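Local coordinates for protein mandelate racemase/muconate lactonizing enzyme (Jannaschia sp., PDB 4J3Z) that probably catalyses abstraction of a proton from the carbon beside a substrate carboxylate, like other enzymes of the mandelate racemase/muconate lactonizing group, at residues V41-A44 and A50-H53; S184-S189 and A223-P228; R278-A283 and T298-F303. All coordinates share one frame; numbering follows the deposited sequence.

Contact 1 belongs to the N-terminal capping domain, whereas contacts 2 and 3 lie in the barrel domain typical of the enolase superfamily. The centre of contact 1 is about 25 Å from that of contact 3 and about 36 Å from that of contact 2; contacts 2 and 3 are about 26 Å apart between centres, with nearest atoms about 13 Å from each other. Contacts 1 and 3 nevertheless touch, Tyr42 CD2 packing at 3.5 Å against Ala283 CB. This junction joins cap and barrel, between which relatives form their active site. The helix packing of contact 2 has no such junction with the others: its nearest atoms are about 21 Å from contact 1.

Contact 1. Residues V41-A44 and A50-H53; sequences VYAA and AMTH
The methyl end of Met51 carries this contact, reaching from helix 48-62 to the small apolar groups of Val41 and Ala43. Met51 CE lies 3.7 Å from Ala43 CB, and the sulfur stays close to the same methyl, with Met51 SD 3.9 Å from Ala43 CB. Ala43 thus faces the last two atoms of the thioether, while Val41 meets its tip alone: Val41 CG1 is 4.0 Å from Met51 CE, the two side chains meeting at a slant. The thioether is folded, and the bends at chi2 (-52°) and chi3 (-59°) bring CE to both methyls. On the valine, it is the branch anti to the backbone N that does the touching (chi1 178°).

Segment 41-44 leads out of strand 36-41, an outermost strand, within this chain, of the three-stranded antiparallel sheet that, with the helices after it, builds the N-terminal capping domain of the enolase superfamily. Leu25 and Val27 of the neighbouring strand 24-31 pack against Val41, and a backbone hydrogen bond also joins Leu25 and Val41. Thr90 and Ala94 of helix 89-109 cover Met51. On helix 48-62, His53 stacks on His53 of a second subunit.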
loop_
_atom_site.group_PDB
_atom_site.type_symbol
_atom_site.label_atom_id
_atom_site.label_comp_id
_atom_site.label_asym_id
_atom_site.label_seq_id
_atom_site.Cartn_x
_atom_site.Cartn_y
_atom_site.Cartn_z
ATOM N N VAL D 41 -19.045 23.706 -27.489
ATOM C CA VAL D 41 -19.041 23.665 -26.038
ATOM C C VAL D 41 -19.943 22.532 -25.550
ATOM O O VAL D 41 -21.073 22.347 -26.041
ATOM C CB VAL D 41 -19.538 25.006 -25.447
ATOM C CG1 VAL D 41 -19.585 24.971 -23.925
ATOM C CG2 VAL D 41 -18.688 26.172 -25.944
ATOM N N TYR D 42 -19.435 21.771 -24.585
ATOM C CA TYR D 42 -20.214 20.736 -23.940
ATOM C C TYR D 42 -20.372 21.064 -22.460
ATOM O O TYR D 42 -19.480 20.805 -21.644
ATOM C CB TYR D 42 -19.578 19.363 -24.169
ATOM C CG TYR D 42 -20.518 18.199 -23.943
ATOM C CD1 TYR D 42 -21.681 18.056 -24.695
ATOM C CD2 TYR D 42 -20.243 17.250 -22.973
ATOM C CE1 TYR D 42 -22.539 16.987 -24.478
ATOM C CE2 TYR D 42 -21.091 16.184 -22.745
ATOM C CZ TYR D 42 -22.232 16.054 -23.499
ATOM O OH TYR D 42 -23.068 14.991 -23.266
ATOM N N ALA D 43 -21.512 21.666 -22.130
ATOM C CA ALA D 43 -21.785 22.149 -20.781
ATOM C C ALA D 43 -23.287 22.214 -20.546
ATOM O O ALA D 43 -24.014 22.822 -21.340
ATOM C CB ALA D 43 -21.172 23.529 -20.589
ATOM N N ALA D 44 -23.751 21.610 -19.453
ATOM C CA ALA D 44 -25.188 21.571 -19.182
ATOM C C ALA D 44 -25.562 21.867 -17.726
ATOM O O ALA D 44 -26.718 21.692 -17.328
ATOM C CB ALA D 44 -25.786 20.240 -19.647
ATOM N N ALA D 50 -27.501 31.316 -20.006
ATOM C CA ALA D 50 -26.474 31.655 -19.036
ATOM C C ALA D 50 -25.103 31.234 -19.557
ATOM O O ALA D 50 -24.103 31.899 -19.274
ATOM C CB ALA D 50 -26.768 31.011 -17.687
ATOM N N MET D 51 -25.057 30.141 -20.321
ATOM C CA MET D 51 -23.797 29.731 -20.941
ATOM C C MET D 51 -23.263 30.787 -21.903
ATOM O O MET D 51 -22.046 31.014 -21.931
ATOM C CB MET D 51 -23.881 28.357 -21.627
ATOM C CG MET D 51 -23.675 27.150 -20.714
ATOM S SD MET D 51 -22.196 27.137 -19.666
ATOM C CE MET D 51 -20.859 27.256 -20.858
ATOM N N THR D 52 -24.146 31.453 -22.665
ATOM C CA THR D 52 -23.667 32.465 -23.616
ATOM C C THR D 52 -22.899 33.581 -22.911
ATOM O O THR D 52 -21.947 34.123 -23.467
ATOM C CB THR D 52 -24.747 33.094 -24.555
ATOM O OG1 THR D 52 -25.584 34.002 -23.837
ATOM C CG2 THR D 52 -25.576 32.068 -25.300
ATOM N N HIS D 53 -23.306 33.914 -21.689
ATOM C CA HIS D 53 -22.612 34.931 -20.903
ATOM C C HIS D 53 -21.325 34.391 -20.286
ATOM O O HIS D 53 -20.360 35.130 -20.136
ATOM C CB HIS D 53 -23.535 35.520 -19.841
ATOM C CG HIS D 53 -24.753 36.180 -20.408
ATOM N ND1 HIS D 53 -26.005 35.598 -20.374
ATOM C CD2 HIS D 53 -24.914 37.380 -21.011
ATOM C CE1 HIS D 53 -26.881 36.409 -20.941
ATOM N NE2 HIS D 53 -26.242 37.494 -21.342
#

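Contact 2. Residues S184-S189 and A223-P228; sequences SDIDLS and AKAIEP
Ile186 and Ala225 make the closest apolar meeting of the two helices, Ile186 CG2 coming to 3.4 Å from Ala225 CB. Methyl faces methyl at a separation that is tight for two carbon atoms. The isoleucine offers its short branch here, CG2 standing anti to the backbone N, while the longer CG1 branch lies beside that nitrogen (chi1 -60°). One turn further on, Ser189 packs against Ile226 through carbon: Ile226 CG2 is 3.9 Å from Ser189 CB and equally 3.9 Å from Ser189 O. Alanine and serine let the backbones come near, the CA atoms of Ile186 and Ala225 being 6.7 Å apart. Asp230 of a third subunit also packs against Ile186.

The polar bonds run within each segment. The hydroxyl of Ser189 turns back along its own helix toward Asp185 O, but the modelled OG to O separation of 2.5 Å is so short that the exact geometry of this bond is doubtful. Asp185 O also accepts the backbone bond from Ser189 N. At the other segment a salt bridge joins Lys224 to Glu227, Lys224 NZ lying 3.1 Å from Glu227 OE1 on its syn side, while Glu227 OE2 is held by Thr253 and Ser254.

Helices 183-200 and 216-226 are successive outer helices of the barrel, separated in the chain by strand 205-209. Ser189 and Ile226 both touch Phe208 of that strand, and Leu222 extends the helix interface alongside Ile186 and Ser189.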
loop_
_atom_site.group_PDB
_atom_site.type_symbol
_atom_site.label_atom_id
_atom_site.label_comp_id
_atom_site.label_asym_id
_atom_site.label_seq_id
_atom_site.Cartn_x
_atom_site.Cartn_y
_atom_site.Cartn_z
ATOM N N SER D 184 -34.780 -6.326 -12.045
ATOM C CA SER D 184 -35.342 -6.219 -13.395
ATOM C C SER D 184 -34.404 -5.497 -14.358
ATOM O O SER D 184 -34.420 -5.776 -15.564
ATOM C CB SER D 184 -36.693 -5.503 -13.357
ATOM O OG SER D 184 -36.512 -4.142 -12.991
ATOM N N ASP D 185 -33.615 -4.560 -13.815
ATOM C CA ASP D 185 -32.615 -3.795 -14.576
ATOM C C ASP D 185 -31.450 -4.688 -14.976
ATOM O O ASP D 185 -30.860 -4.508 -16.036
ATOM C CB ASP D 185 -32.051 -2.626 -13.755
ATOM C CG ASP D 185 -33.064 -1.500 -13.516
ATOM O OD1 ASP D 185 -33.959 -1.267 -14.362
ATOM O OD2 ASP D 185 -32.927 -0.818 -12.468
ATOM N N ILE D 186 -31.115 -5.633 -14.107
ATOM C CA ILE D 186 -30.012 -6.572 -14.326
ATOM C C ILE D 186 -30.501 -7.589 -15.348
ATOM O O ILE D 186 -29.869 -7.825 -16.393
ATOM C CB ILE D 186 -29.611 -7.248 -12.994
ATOM C CG1 ILE D 186 -29.162 -6.194 -11.974
ATOM C CG2 ILE D 186 -28.517 -8.285 -13.204
ATOM C CD1 ILE D 186 -29.249 -6.627 -10.523
ATOM N N ASP D 187 -31.649 -8.180 -15.044
ATOM C CA ASP D 187 -32.365 -9.018 -15.990
ATOM C C ASP D 187 -32.372 -8.438 -17.417
ATOM O O ASP D 187 -31.834 -9.054 -18.336
ATOM C CB ASP D 187 -33.793 -9.236 -15.478
ATOM C CG ASP D 187 -34.573 -10.148 -16.350
ATOM O OD1 ASP D 187 -34.090 -11.271 -16.614
ATOM O OD2 ASP D 187 -35.665 -9.732 -16.781
ATOM N N LEU D 188 -32.963 -7.257 -17.588
ATOM C CA LEU D 188 -33.008 -6.566 -18.896
ATOM C C LEU D 188 -31.630 -6.326 -19.542
ATOM O O LEU D 188 -31.513 -6.377 -20.763
ATOM C CB LEU D 188 -33.773 -5.235 -18.786
ATOM C CG LEU D 188 -34.173 -4.496 -20.064
ATOM C CD1 LEU D 188 -35.160 -5.310 -20.902
ATOM C CD2 LEU D 188 -34.754 -3.127 -19.746
ATOM N N SER D 189 -30.609 -6.064 -18.720
ATOM C CA SER D 189 -29.213 -5.937 -19.181
ATOM C C SER D 189 -28.648 -7.219 -19.793
ATOM O O SER D 189 -28.036 -7.184 -20.863
ATOM C CB SER D 189 -28.298 -5.491 -18.032
ATOM O OG SER D 189 -28.774 -4.310 -17.410
ATOM N N ALA D 223 -22.224 -6.115 -13.486
ATOM C CA ALA D 223 -21.076 -6.597 -14.249
ATOM C C ALA D 223 -21.006 -8.124 -14.257
ATOM O O ALA D 223 -20.546 -8.729 -15.230
ATOM C CB ALA D 223 -19.797 -6.008 -13.681
ATOM N N LYS D 224 -21.472 -8.716 -13.186
ATOM C CA LYS D 224 -21.582 -10.141 -13.020
ATOM C C LYS D 224 -22.600 -10.828 -13.910
ATOM O O LYS D 224 -22.408 -11.951 -14.301
ATOM C CB LYS D 224 -21.718 -10.543 -11.544
ATOM C CG LYS D 224 -20.413 -10.680 -10.786
ATOM C CD LYS D 224 -19.334 -11.258 -11.662
ATOM C CE LYS D 224 -17.969 -10.702 -11.393
ATOM N NZ LYS D 224 -16.863 -11.622 -11.688
ATOM N N ALA D 225 -23.687 -10.128 -14.203
ATOM C CA ALA D 225 -24.753 -10.675 -15.065
ATOM C C ALA D 225 -24.390 -10.589 -16.534
ATOM O O ALA D 225 -24.776 -11.452 -17.329
ATOM C CB ALA D 225 -26.073 -9.970 -14.820
ATOM N N ILE D 226 -23.648 -9.551 -16.902
ATOM C CA ILE D 226 -23.306 -9.333 -18.304
ATOM C C ILE D 226 -21.947 -9.885 -18.741
ATOM O O ILE D 226 -21.654 -9.921 -19.932
ATOM C CB ILE D 226 -23.433 -7.850 -18.696
ATOM C CG1 ILE D 226 -22.465 -6.990 -17.863
ATOM C CG2 ILE D 226 -24.891 -7.408 -18.567
ATOM C CD1 ILE D 226 -22.453 -5.517 -18.226
ATOM N N GLU D 227 -21.129 -10.340 -17.794
ATOM C CA GLU D 227 -19.831 -10.923 -18.144
ATOM C C GLU D 227 -19.882 -12.054 -19.171
ATOM O O GLU D 227 -19.112 -12.018 -20.144
ATOM C CB GLU D 227 -19.082 -11.397 -16.910
ATOM C CG GLU D 227 -18.025 -10.430 -16.426
ATOM C CD GLU D 227 -17.518 -10.816 -15.063
ATOM O OE1 GLU D 227 -17.831 -11.945 -14.632
ATOM O OE2 GLU D 227 -16.823 -9.996 -14.428
ATOM N N PRO D 228 -20.759 -13.068 -18.959
ATOM C CA PRO D 228 -20.825 -14.163 -19.933
ATOM C C PRO D 228 -20.963 -13.708 -21.395
ATOM O O PRO D 228 -20.642 -14.475 -22.306
ATOM C CB PRO D 228 -22.070 -14.938 -19.499
ATOM C CG PRO D 228 -22.135 -14.725 -18.024
ATOM C CD PRO D 228 -21.631 -13.329 -17.793
#

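Contact 3. Residues R278-A283 and T298-F303; sequences RILQPA and TLAAAF
Ala300 is the first residue of 298-303 to meet the strand, its methyl taking up the end of Leu280: Leu280 CD1 stands 4.2 Å from Ala300 CB. The CA atoms of this pair, 7.4 Å apart, mark the nearest approach of the two backbones. Leu273 of helix 266-274 flanks Leu280, and Asn330 touches Ala300 from a loop.

Strand 279-280, helix 290-302 and strand 306-307 form a beta-alpha-beta crossover of the enolase-superfamily barrel, the two strands pairing in parallel, and Ala300 and Leu280 are where the helix touches the first of them.

The helix gives out at Phe303, whose N bonds to Ala300 O at 2.8 Å, a tighter turn than the alpha-helical bond to Leu299 O, which is weak. Phe303 O lies over one face of the Arg278 guanidinium; Arg278 NE is 3.4 Å from it, but the angle is too poor for a hydrogen bond. Arg278 CD adds a contact of 3.6 Å to Phe303 O. A bend at chi2 (-65°) brings the arginine chain round to the helix end, where Arg278 NH1 is 4.2 Å from Phe303 CB and NH2 approaches the ring obliquely. The charged group is held by others: NE forms a salt bridge with Glu248 of a fifth subunit, and NH1 bonds to Leu273 O. The Phe303 ring meets His274 edge-to-face.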
loop_
_atom_site.group_PDB
_atom_site.type_symbol
_atom_site.label_atom_id
_atom_site.label_comp_id
_atom_site.label_asym_id
_atom_site.label_seq_id
_atom_site.Cartn_x
_atom_site.Cartn_y
_atom_site.Cartn_z
ATOM N N ARG D 278 -9.558 1.834 -17.783
ATOM C CA ARG D 278 -8.579 1.607 -18.846
ATOM C C ARG D 278 -9.059 2.150 -20.175
ATOM O O ARG D 278 -8.352 2.072 -21.186
ATOM C CB ARG D 278 -8.194 0.123 -18.944
ATOM C CG ARG D 278 -7.274 -0.371 -17.821
ATOM C CD ARG D 278 -5.906 0.311 -17.862
ATOM N NE ARG D 278 -5.109 0.064 -16.652
ATOM C CZ ARG D 278 -5.078 0.869 -15.592
ATOM N NH1 ARG D 278 -5.794 1.986 -15.585
ATOM N NH2 ARG D 278 -4.318 0.564 -14.541
ATOM N N ILE D 279 -10.266 2.705 -20.184
ATOM C CA ILE D 279 -10.772 3.382 -21.373
ATOM C C ILE D 279 -11.328 4.723 -20.963
ATOM O O ILE D 279 -12.277 4.786 -20.188
ATOM C CB ILE D 279 -11.862 2.562 -22.097
ATOM C CG1 ILE D 279 -11.397 1.119 -22.310
ATOM C CG2 ILE D 279 -12.270 3.239 -23.403
ATOM C CD1 ILE D 279 -12.263 0.323 -23.260
ATOM N N LEU D 280 -10.717 5.792 -21.474
ATOM C CA LEU D 280 -11.142 7.162 -21.162
ATOM C C LEU D 280 -11.909 7.735 -22.327
ATOM O O LEU D 280 -11.512 7.577 -23.479
ATOM C CB LEU D 280 -9.945 8.069 -20.859
ATOM C CG LEU D 280 -8.982 7.572 -19.785
ATOM C CD1 LEU D 280 -7.848 8.566 -19.635
ATOM C CD2 LEU D 280 -9.698 7.332 -18.459
ATOM N N GLN D 281 -13.001 8.423 -22.010
ATOM C CA GLN D 281 -13.892 8.958 -23.022
ATOM C C GLN D 281 -14.108 10.433 -22.757
ATOM O O GLN D 281 -15.113 10.824 -22.184
ATOM C CB GLN D 281 -15.226 8.210 -23.009
ATOM C CG GLN D 281 -15.099 6.710 -22.783
ATOM C CD GLN D 281 -16.420 6.076 -22.426
ATOM O OE1 GLN D 281 -17.117 6.527 -21.517
ATOM N NE2 GLN D 281 -16.778 5.027 -23.141
ATOM N N PRO D 282 -13.153 11.273 -23.158
ATOM C CA PRO D 282 -13.476 12.661 -22.933
ATOM C C PRO D 282 -14.547 13.128 -23.907
ATOM O O PRO D 282 -14.628 12.633 -25.041
ATOM C CB PRO D 282 -12.147 13.380 -23.192
ATOM C CG PRO D 282 -11.391 12.485 -24.096
ATOM C CD PRO D 282 -11.818 11.087 -23.756
ATOM N N ALA D 283 -15.385 14.050 -23.449
ATOM C CA ALA D 283 -16.153 14.883 -24.356
ATOM C C ALA D 283 -15.281 16.110 -24.510
ATOM O O ALA D 283 -15.038 16.849 -23.541
ATOM C CB ALA D 283 -17.502 15.233 -23.762
ATOM N N THR D 298 -2.080 10.916 -23.845
ATOM C CA THR D 298 -0.705 10.562 -23.485
ATOM C C THR D 298 -0.643 9.920 -22.105
ATOM O O THR D 298 0.119 8.957 -21.885
ATOM C CB THR D 298 0.230 11.784 -23.572
ATOM O OG1 THR D 298 0.477 12.085 -24.947
ATOM C CG2 THR D 298 1.549 11.522 -22.903
ATOM N N LEU D 299 -1.450 10.445 -21.183
ATOM C CA LEU D 299 -1.588 9.848 -19.857
ATOM C C LEU D 299 -2.244 8.469 -19.921
ATOM O O LEU D 299 -1.886 7.579 -19.156
ATOM C CB LEU D 299 -2.381 10.759 -18.922
ATOM C CG LEU D 299 -1.700 11.682 -17.902
ATOM C CD1 LEU D 299 -0.915 10.922 -16.843
ATOM C CD2 LEU D 299 -0.849 12.750 -18.556
ATOM N N ALA D 300 -3.212 8.290 -20.812
ATOM C CA ALA D 300 -3.793 6.961 -21.029
ATOM C C ALA D 300 -2.679 5.953 -21.360
ATOM O O ALA D 300 -2.509 4.962 -20.667
ATOM C CB ALA D 300 -4.844 7.005 -22.136
ATOM N N ALA D 301 -1.909 6.239 -22.409
ATOM C CA ALA D 301 -0.786 5.402 -22.820
ATOM C C ALA D 301 0.191 5.039 -21.682
ATOM O O ALA D 301 0.681 3.910 -21.624
ATOM C CB ALA D 301 -0.046 6.061 -23.967
ATOM N N ALA D 302 0.462 5.990 -20.787
ATOM C CA ALA D 302 1.291 5.751 -19.601
ATOM C C ALA D 302 0.754 4.646 -18.676
ATOM O O ALA D 302 1.516 4.049 -17.904
ATOM C CB ALA D 302 1.458 7.042 -18.822
ATOM N N PHE D 303 -0.553 4.398 -18.758
ATOM C CA PHE D 303 -1.241 3.377 -17.964
ATOM C C PHE D 303 -1.676 2.175 -18.807
ATOM O O PHE D 303 -2.444 1.313 -18.343
ATOM C CB PHE D 303 -2.472 3.988 -17.284
ATOM C CG PHE D 303 -2.149 4.815 -16.068
ATOM C CD1 PHE D 303 -2.053 4.223 -14.814
ATOM C CD2 PHE D 303 -1.959 6.185 -16.172
ATOM C CE1 PHE D 303 -1.763 4.981 -13.694
ATOM C CE2 PHE D 303 -1.667 6.946 -15.057
ATOM C CZ PHE D 303 -1.566 6.347 -13.819
#